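Local coordinates for RNA-binding protein 12 (Homo sapiens, PDB 2EK1) that probably binds RNA through its RNA recognition motif, which forms a dimer in the crystal, at residues 16-21 and 68-73; 31-36 and 44-49. One frame throughout, in Å; residues are numbered along the deposited sequence.

Interactions 1 and 2 each set one of the two helices of the RNA recognition motif against the same face of the antiparallel sheet. Interaction 1 joins central strand 16-21 to helix 67-77; interaction 2 joins helix 29-35 to the strand 47-50 region at the edge of the sheet within this chain. Their centres lie about 12 Å apart, and the ring of Phe36, from the helix segment of interaction 2, packs on both segments of interaction 1. Its CZ is 3.8 Å from Ile18 CD1 and 3.9 Å from Val20 CG2, while its CD2 lies 4.1 Å from Ala73 CB. The helix-free face of the sheet, where this family generally receives RNA, faces away from both contacts.

Interaction 1: 16-21 and 68-73; sequences TVIKVQ and DEATAA
Ile18 and Thr16, two residues apart on strand 16-21, both turn toward helix 67-77 and converge on the methyl group of Ala70. Ile18 shows how a branched side chain divides its work. Its CB stands back from the helix, 5.3 Å from Ala70 CB, and serves only as the fork. From it CG2 runs to the helix: this methyl, set anti to the carbonyl carbon of its own residue, touches Ala70 CB at 3.7 Å and lies 4.1 Å from the carbonyl oxygen Ala70 O. The other branch turns elsewhere. CG1 sits between the backbone N and the carbonyl carbon (chi1 65°) and remains 5.9 Å from Ala70 CB, carrying CD1 up off the sheet, deeper into the core. At the tip, CD1 passes Ala73 CB at 5.2 Å, too far to touch, and has Phe36 as its neighbour.

In the βαββαβ fold of the RNA recognition motif, this contact seats the second helix on the first strand, a central member of the sheet. Alternation along the strand places Ile18 in the core beneath the helix, whereas Val17 points to the other face and packs on Met61.

Helix and strand come together at the start of the strand, where the CA atoms of Thr16 and Ala70 are 6.3 Å apart. An alanine on the helix has only a single methyl to place between them, which suits so close an approach. Thr16 OG1 comes within 3.0 Å of Ala70 CB, a separation short enough to be doubtful in detail. The same hydroxyl hydrogen-bonds to Ser66 O, just ahead of the helix, which ties the beginning of the strand to the chain entering helix 67-77.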
ATOM      1  N   THR A  16       3.963  -3.082  12.520  1.00 32.06           N
ATOM      2  CA  THR A  16       3.787  -1.645  12.386  1.00 29.47           C
ATOM      3  C   THR A  16       4.175  -1.292  10.992  1.00 25.26           C
ATOM      4  O   THR A  16       5.190  -1.780  10.488  1.00 21.78           O
ATOM      5  CB  THR A  16       4.612  -0.960  13.443  1.00 31.57           C
ATOM      6  OG1 THR A  16       5.969  -1.351  13.287  1.00 36.18           O
ATOM      7  CG2 THR A  16       4.166  -1.491  14.813  1.00 28.32           C
ATOM      8  N   VAL A  17       3.378  -0.437  10.405  1.00 21.78           N
ATOM      9  CA  VAL A  17       3.593  -0.083   9.011  1.00 21.60           C
ATOM     10  C   VAL A  17       4.215   1.276   8.877  1.00 21.99           C
ATOM     11  O   VAL A  17       3.828   2.234   9.572  1.00 23.52           O
ATOM     12  CB  VAL A  17       2.220  -0.046   8.214  1.00 20.29           C
ATOM     13  CG1 VAL A  17       2.433   0.573   6.845  1.00 19.40           C
ATOM     14  CG2 VAL A  17       1.567  -1.364   8.198  1.00 18.49           C
ATOM     15  N   ILE A  18       5.195   1.389   8.011  1.00 18.58           N
ATOM     16  CA  ILE A  18       5.768   2.714   7.795  1.00 18.46           C
ATOM     17  C   ILE A  18       5.506   3.146   6.313  1.00 17.63           C
ATOM     18  O   ILE A  18       5.155   2.364   5.484  1.00 20.13           O
ATOM     19  CB  ILE A  18       7.317   2.703   7.957  1.00 18.00           C
ATOM     20  CG1 ILE A  18       7.915   1.830   6.827  1.00 19.05           C
ATOM     21  CG2 ILE A  18       7.731   2.166   9.409  1.00 17.82           C
ATOM     22  CD1 ILE A  18       9.420   2.081   6.564  1.00 18.71           C
ATOM     23  N   LYS A  19       5.768   4.388   6.015  1.00 17.42           N
ATOM     24  CA  LYS A  19       5.659   4.905   4.679  1.00 17.26           C
ATOM     25  C   LYS A  19       7.021   5.203   4.137  1.00 16.73           C
ATOM     26  O   LYS A  19       7.949   5.653   4.860  1.00 15.36           O
ATOM     27  CB  LYS A  19       4.816   6.169   4.670  1.00 21.38           C
ATOM     28  CG  LYS A  19       3.384   5.859   4.791  1.00 26.19           C
ATOM     29  CD  LYS A  19       2.503   7.156   4.488  1.00 31.01           C
ATOM     30  CE  LYS A  19       3.301   8.316   3.799  1.00 31.97           C
ATOM     31  NZ  LYS A  19       2.584   9.626   4.220  1.00 35.58           N
ATOM     32  N   VAL A  20       7.136   5.009   2.824  1.00 15.47           N
ATOM     33  CA  VAL A  20       8.361   5.225   2.061  1.00 12.93           C
ATOM     34  C   VAL A  20       7.943   6.136   0.939  1.00 14.89           C
ATOM     35  O   VAL A  20       6.913   5.900   0.280  1.00 13.84           O
ATOM     36  CB  VAL A  20       8.826   3.849   1.519  1.00 14.67           C
ATOM     37  CG1 VAL A  20      10.165   3.941   0.778  1.00 14.68           C
ATOM     38  CG2 VAL A  20       8.932   2.836   2.727  1.00 13.42           C
ATOM     39  N   GLN A  21       8.724   7.174   0.681  1.00 14.52           N
ATOM     40  CA  GLN A  21       8.375   8.158  -0.357  1.00 17.49           C
ATOM     41  C   GLN A  21       9.663   8.544  -1.098  1.00 17.50           C
ATOM     42  O   GLN A  21      10.776   8.368  -0.574  1.00 16.81           O
ATOM     43  CB  GLN A  21       7.814   9.457   0.288  1.00 18.57           C
ATOM     44  CG  GLN A  21       6.420   9.385   0.853  1.00 19.31           C
ATOM     45  CD  GLN A  21       6.063  10.660   1.593  1.00 23.01           C
ATOM     46  OE1 GLN A  21       6.542  10.889   2.698  1.00 23.31           O
ATOM     47  NE2 GLN A  21       5.243  11.494   0.974  1.00 21.75           N
ATOM     48  N   ASP A  68       9.288  -1.383  17.635  1.00 28.64           N
ATOM     49  CA  ASP A  68      10.720  -1.031  17.793  1.00 27.00           C
ATOM     50  C   ASP A  68      11.475  -1.251  16.468  1.00 24.06           C
ATOM     51  O   ASP A  68      12.270  -0.396  16.119  1.00 25.74           O
ATOM     52  CB  ASP A  68      11.449  -1.837  18.886  1.00 28.17           C
ATOM     53  CG  ASP A  68      11.144  -1.365  20.302  1.00 33.69           C
ATOM     54  OD1 ASP A  68      11.891  -1.791  21.226  1.00 38.57           O
ATOM     55  OD2 ASP A  68      10.204  -0.588  20.546  1.00 35.45           O
ATOM     56  N   GLU A  69      11.250  -2.341  15.726  1.00 22.64           N
ATOM     57  CA  GLU A  69      11.992  -2.500  14.447  1.00 21.35           C
ATOM     58  C   GLU A  69      11.588  -1.416  13.394  1.00 19.34           C
ATOM     59  O   GLU A  69      12.466  -0.899  12.694  1.00 20.60           O
ATOM     60  CB  GLU A  69      11.838  -3.919  13.870  1.00 23.92           C
ATOM     61  CG  GLU A  69      12.645  -4.974  14.701  1.00 27.43           C
ATOM     62  CD  GLU A  69      12.034  -6.358  14.527  1.00 29.87           C
ATOM     63  OE1 GLU A  69      12.653  -7.235  13.954  1.00 29.25           O
ATOM     64  OE2 GLU A  69      10.892  -6.554  14.965  1.00 35.04           O
ATOM     65  N   ALA A  70      10.288  -1.082  13.301  1.00 17.71           N
ATOM     66  CA  ALA A  70       9.833  -0.023  12.348  1.00 18.16           C
ATOM     67  C   ALA A  70      10.554   1.304  12.691  1.00 19.02           C
ATOM     68  O   ALA A  70      11.059   2.006  11.854  1.00 17.38           O
ATOM     69  CB  ALA A  70       8.367   0.192  12.520  1.00 17.82           C
ATOM     70  N   THR A  71      10.578   1.630  13.974  1.00 20.59           N
ATOM     71  CA  THR A  71      11.272   2.820  14.441  1.00 23.03           C
ATOM     72  C   THR A  71      12.734   2.864  14.105  1.00 23.37           C
ATOM     73  O   THR A  71      13.194   3.892  13.621  1.00 21.66           O
ATOM     74  CB  THR A  71      11.048   2.982  15.968  1.00 26.39           C
ATOM     75  OG1 THR A  71       9.665   3.304  16.163  1.00 26.09           O
ATOM     76  CG2 THR A  71      11.860   4.093  16.510  1.00 28.29           C
ATOM     77  N   ALA A  72      13.463   1.756  14.337  1.00 21.53           N
ATOM     78  CA  ALA A  72      14.846   1.689  14.009  1.00 21.12           C
ATOM     79  C   ALA A  72      15.067   1.841  12.527  1.00 21.00           C
ATOM     80  O   ALA A  72      16.016   2.534  12.112  1.00 18.12           O
ATOM     81  CB  ALA A  72      15.481   0.375  14.446  1.00 21.43           C
ATOM     82  N   ALA A  73      14.257   1.148  11.684  1.00 20.14           N
ATOM     83  CA  ALA A  73      14.468   1.372  10.233  1.00 17.47           C
ATOM     84  C   ALA A  73      14.308   2.827   9.866  1.00 16.94           C
ATOM     85  O   ALA A  73      15.115   3.379   9.106  1.00 17.62           O
ATOM     86  CB  ALA A  73      13.495   0.520   9.355  1.00 15.01           C
TER

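Interaction 2: 31-36 and 44-49; sequences EILDFF and GSVCLK
Ile32, Leu33, Val46 and Leu48 make this contact wholly by apolar packing. Reaching out from the helix in an extended chain (chi2 169°), Ile32 brings its terminal CD1 to two partners: Leu48 CD2 at 3.5 Å, a close fit, and Val46 CG1 at 3.9 Å. Ile32 and Leu48 point in roughly opposite directions and meet at their terminal methyls. Val46 is a two-pronged receiver. While CG1 meets Ile32, its CG2 takes Leu33 CD2 at 4.0 Å and Ile32 CG2 at 4.1 Å, so both methyls are engaged by the helix.

Here the first helix of the RNA recognition motif packs on the second strand and the residues leading into it, the outermost strand on that side within this chain. The backbones stay well separated, with 8.1 Å between the CA atoms of Ile32 and Val46, and side chains fill the gap; Val62 of the adjoining strand 59-64 packs on both residues.

Polar and covalent ties also hold the strand side. Ser45 OG hydrogen-bonds to Ile42 O and Ala63 N. Cys47, pointing away from the helix, forms a disulfide with Cys47 of the second subunit, whose strand pairs antiparallel with residues 47-49 and continues the sheet across the dimer interface.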
ATOM      1  N   GLU A  31      14.308  -4.356  -4.852  1.00 22.20           N
ATOM      2  CA  GLU A  31      15.058  -3.179  -4.435  1.00 24.31           C
ATOM      3  C   GLU A  31      14.560  -2.640  -3.118  1.00 25.13           C
ATOM      4  O   GLU A  31      15.379  -2.114  -2.321  1.00 24.48           O
ATOM      5  CB  GLU A  31      15.019  -2.081  -5.514  1.00 25.25           C
ATOM      6  CG  GLU A  31      15.801  -2.489  -6.792  1.00 27.82           C
ATOM      7  CD  GLU A  31      15.577  -1.534  -7.980  1.00 31.23           C
ATOM      8  OE1 GLU A  31      16.415  -1.567  -8.918  1.00 32.22           O
ATOM      9  OE2 GLU A  31      14.576  -0.782  -8.014  1.00 30.50           O
ATOM     10  N   ILE A  32      13.242  -2.779  -2.857  1.00 22.67           N
ATOM     11  CA  ILE A  32      12.712  -2.323  -1.594  1.00 21.76           C
ATOM     12  C   ILE A  32      13.166  -3.249  -0.513  1.00 22.90           C
ATOM     13  O   ILE A  32      13.577  -2.813   0.615  1.00 23.54           O
ATOM     14  CB  ILE A  32      11.143  -2.224  -1.634  1.00 19.36           C
ATOM     15  CG1 ILE A  32      10.722  -0.999  -2.507  1.00 19.27           C
ATOM     16  CG2 ILE A  32      10.612  -1.975  -0.255  1.00 21.63           C
ATOM     17  CD1 ILE A  32       9.281  -0.942  -2.837  1.00 15.22           C
ATOM     18  N   LEU A  33      13.058  -4.548  -0.797  1.00 22.72           N
ATOM     19  CA  LEU A  33      13.495  -5.553   0.155  1.00 24.66           C
ATOM     20  C   LEU A  33      15.003  -5.364   0.356  1.00 24.63           C
ATOM     21  O   LEU A  33      15.427  -5.314   1.422  1.00 27.17           O
ATOM     22  CB  LEU A  33      13.126  -7.029  -0.307  1.00 25.34           C
ATOM     23  CG  LEU A  33      11.564  -7.246  -0.303  1.00 27.18           C
ATOM     24  CD1 LEU A  33      11.231  -8.772  -0.419  1.00 29.28           C
ATOM     25  CD2 LEU A  33      10.913  -6.801   0.905  1.00 24.44           C
ATOM     26  N   ASP A  34      15.801  -5.204  -0.676  1.00 28.97           N
ATOM     27  CA  ASP A  34      17.244  -4.965  -0.480  1.00 29.04           C
ATOM     28  C   ASP A  34      17.457  -3.710   0.386  1.00 28.60           C
ATOM     29  O   ASP A  34      18.215  -3.756   1.317  1.00 28.58           O
ATOM     30  CB  ASP A  34      17.967  -4.760  -1.813  1.00 31.64           C
ATOM     31  CG  ASP A  34      18.128  -6.051  -2.630  1.00 36.40           C
ATOM     32  OD1 ASP A  34      17.699  -7.142  -2.156  1.00 37.09           O
ATOM     33  OD2 ASP A  34      18.667  -5.950  -3.782  1.00 40.14           O
ATOM     34  N   PHE A  35      16.785  -2.596   0.103  1.00 27.19           N
ATOM     35  CA  PHE A  35      16.958  -1.385   0.917  1.00 23.76           C
ATOM     36  C   PHE A  35      16.785  -1.702   2.413  1.00 24.70           C
ATOM     37  O   PHE A  35      17.504  -1.159   3.255  1.00 23.23           O
ATOM     38  CB  PHE A  35      15.915  -0.329   0.499  1.00 22.58           C
ATOM     39  CG  PHE A  35      16.047   1.000   1.221  1.00 19.29           C
ATOM     40  CD1 PHE A  35      16.944   1.925   0.795  1.00 19.30           C
ATOM     41  CD2 PHE A  35      15.203   1.331   2.294  1.00 20.45           C
ATOM     42  CE1 PHE A  35      17.023   3.183   1.425  1.00 21.04           C
ATOM     43  CE2 PHE A  35      15.265   2.575   2.918  1.00 19.55           C
ATOM     44  CZ  PHE A  35      16.197   3.508   2.471  1.00 19.60           C
ATOM     45  N   PHE A  36      15.803  -2.532   2.780  1.00 23.96           N
ATOM     46  CA  PHE A  36      15.642  -2.812   4.176  1.00 23.01           C
ATOM     47  C   PHE A  36      16.413  -4.048   4.634  1.00 24.14           C
ATOM     48  O   PHE A  36      16.078  -4.626   5.664  1.00 23.33           O
ATOM     49  CB  PHE A  36      14.156  -2.960   4.567  1.00 22.42           C
ATOM     50  CG  PHE A  36      13.385  -1.707   4.435  1.00 20.46           C
ATOM     51  CD1 PHE A  36      12.627  -1.429   3.265  1.00 19.16           C
ATOM     52  CD2 PHE A  36      13.487  -0.700   5.428  1.00 19.77           C
ATOM     53  CE1 PHE A  36      11.972  -0.197   3.064  1.00 19.12           C
ATOM     54  CE2 PHE A  36      12.809   0.586   5.241  1.00 19.44           C
ATOM     55  CZ  PHE A  36      12.051   0.840   4.050  1.00 19.72           C
ATOM     56  N   GLY A  44       6.272 -10.003   2.475  1.00 26.91           N
ATOM     57  CA  GLY A  44       5.057  -9.957   1.639  1.00 23.88           C
ATOM     58  C   GLY A  44       4.148  -8.771   2.037  1.00 24.27           C
ATOM     59  O   GLY A  44       2.956  -8.727   1.661  1.00 22.39           O
ATOM     60  N   SER A  45       4.736  -7.758   2.714  1.00 20.67           N
ATOM     61  CA  SER A  45       3.971  -6.600   3.231  1.00 20.12           C
ATOM     62  C   SER A  45       4.124  -5.378   2.336  1.00 20.33           C
ATOM     63  O   SER A  45       3.521  -4.348   2.620  1.00 21.86           O
ATOM     64  CB  SER A  45       4.478  -6.180   4.670  1.00 20.06           C
ATOM     65  OG  SER A  45       5.759  -5.484   4.584  1.00 17.19           O
ATOM     66  N   VAL A  46       4.908  -5.458   1.279  1.00 18.82           N
ATOM     67  CA  VAL A  46       5.120  -4.225   0.502  1.00 18.00           C
ATOM     68  C   VAL A  46       3.889  -3.892  -0.387  1.00 19.25           C
ATOM     69  O   VAL A  46       3.383  -4.802  -1.081  1.00 15.74           O
ATOM     70  CB  VAL A  46       6.288  -4.375  -0.476  1.00 18.49           C
ATOM     71  CG1 VAL A  46       6.459  -3.082  -1.282  1.00 17.07           C
ATOM     72  CG2 VAL A  46       7.603  -4.717   0.266  1.00 19.75           C
ATOM     73  N   CYS A  47       3.425  -2.638  -0.379  1.00 18.24           N
ATOM     74  CA  CYS A  47       2.340  -2.260  -1.347  1.00 19.63           C
ATOM     75  C   CYS A  47       2.864  -0.973  -1.951  1.00 16.51           C
ATOM     76  O   CYS A  47       3.462  -0.197  -1.247  1.00 15.02           O
ATOM     77  CB  CYS A  47       0.957  -2.091  -0.664  1.00 21.53           C
ATOM     78  SG  CYS A  47       0.843  -0.561   0.208  1.00 33.43           S
ATOM     79  N   LEU A  48       2.644  -0.757  -3.239  1.00 15.66           N
ATOM     80  CA  LEU A  48       3.123   0.365  -3.954  1.00 16.01           C
ATOM     81  C   LEU A  48       1.925   1.200  -4.313  1.00 18.39           C
ATOM     82  O   LEU A  48       0.892   0.643  -4.805  1.00 16.44           O
ATOM     83  CB  LEU A  48       3.756  -0.062  -5.271  1.00 13.91           C
ATOM     84  CG  LEU A  48       5.035  -0.945  -5.252  1.00 22.72           C
ATOM     85  CD1 LEU A  48       5.485  -1.188  -6.670  1.00 16.71           C
ATOM     86  CD2 LEU A  48       6.239  -0.296  -4.457  1.00 17.36           C
ATOM     87  N   LYS A  49       2.060   2.525  -4.149  1.00 18.25           N
ATOM     88  CA  LYS A  49       0.952   3.373  -4.467  1.00 19.33           C
ATOM     89  C   LYS A  49       0.946   3.813  -5.946  1.00 19.51           C
ATOM     90  O   LYS A  49       1.985   3.990  -6.553  1.00 16.08           O
ATOM     91  CB  LYS A  49       0.951   4.612  -3.532  1.00 19.67           C
ATOM     92  CG  LYS A  49       0.547   4.250  -2.126  1.00 23.08           C
ATOM     93  CD  LYS A  49       0.741   5.448  -1.114  1.00 23.32           C
ATOM     94  CE  LYS A  49       0.002   5.091   0.101  1.00 25.02           C
ATOM     95  NZ  LYS A  49       0.198   6.128   1.104  1.00 25.20           N
TER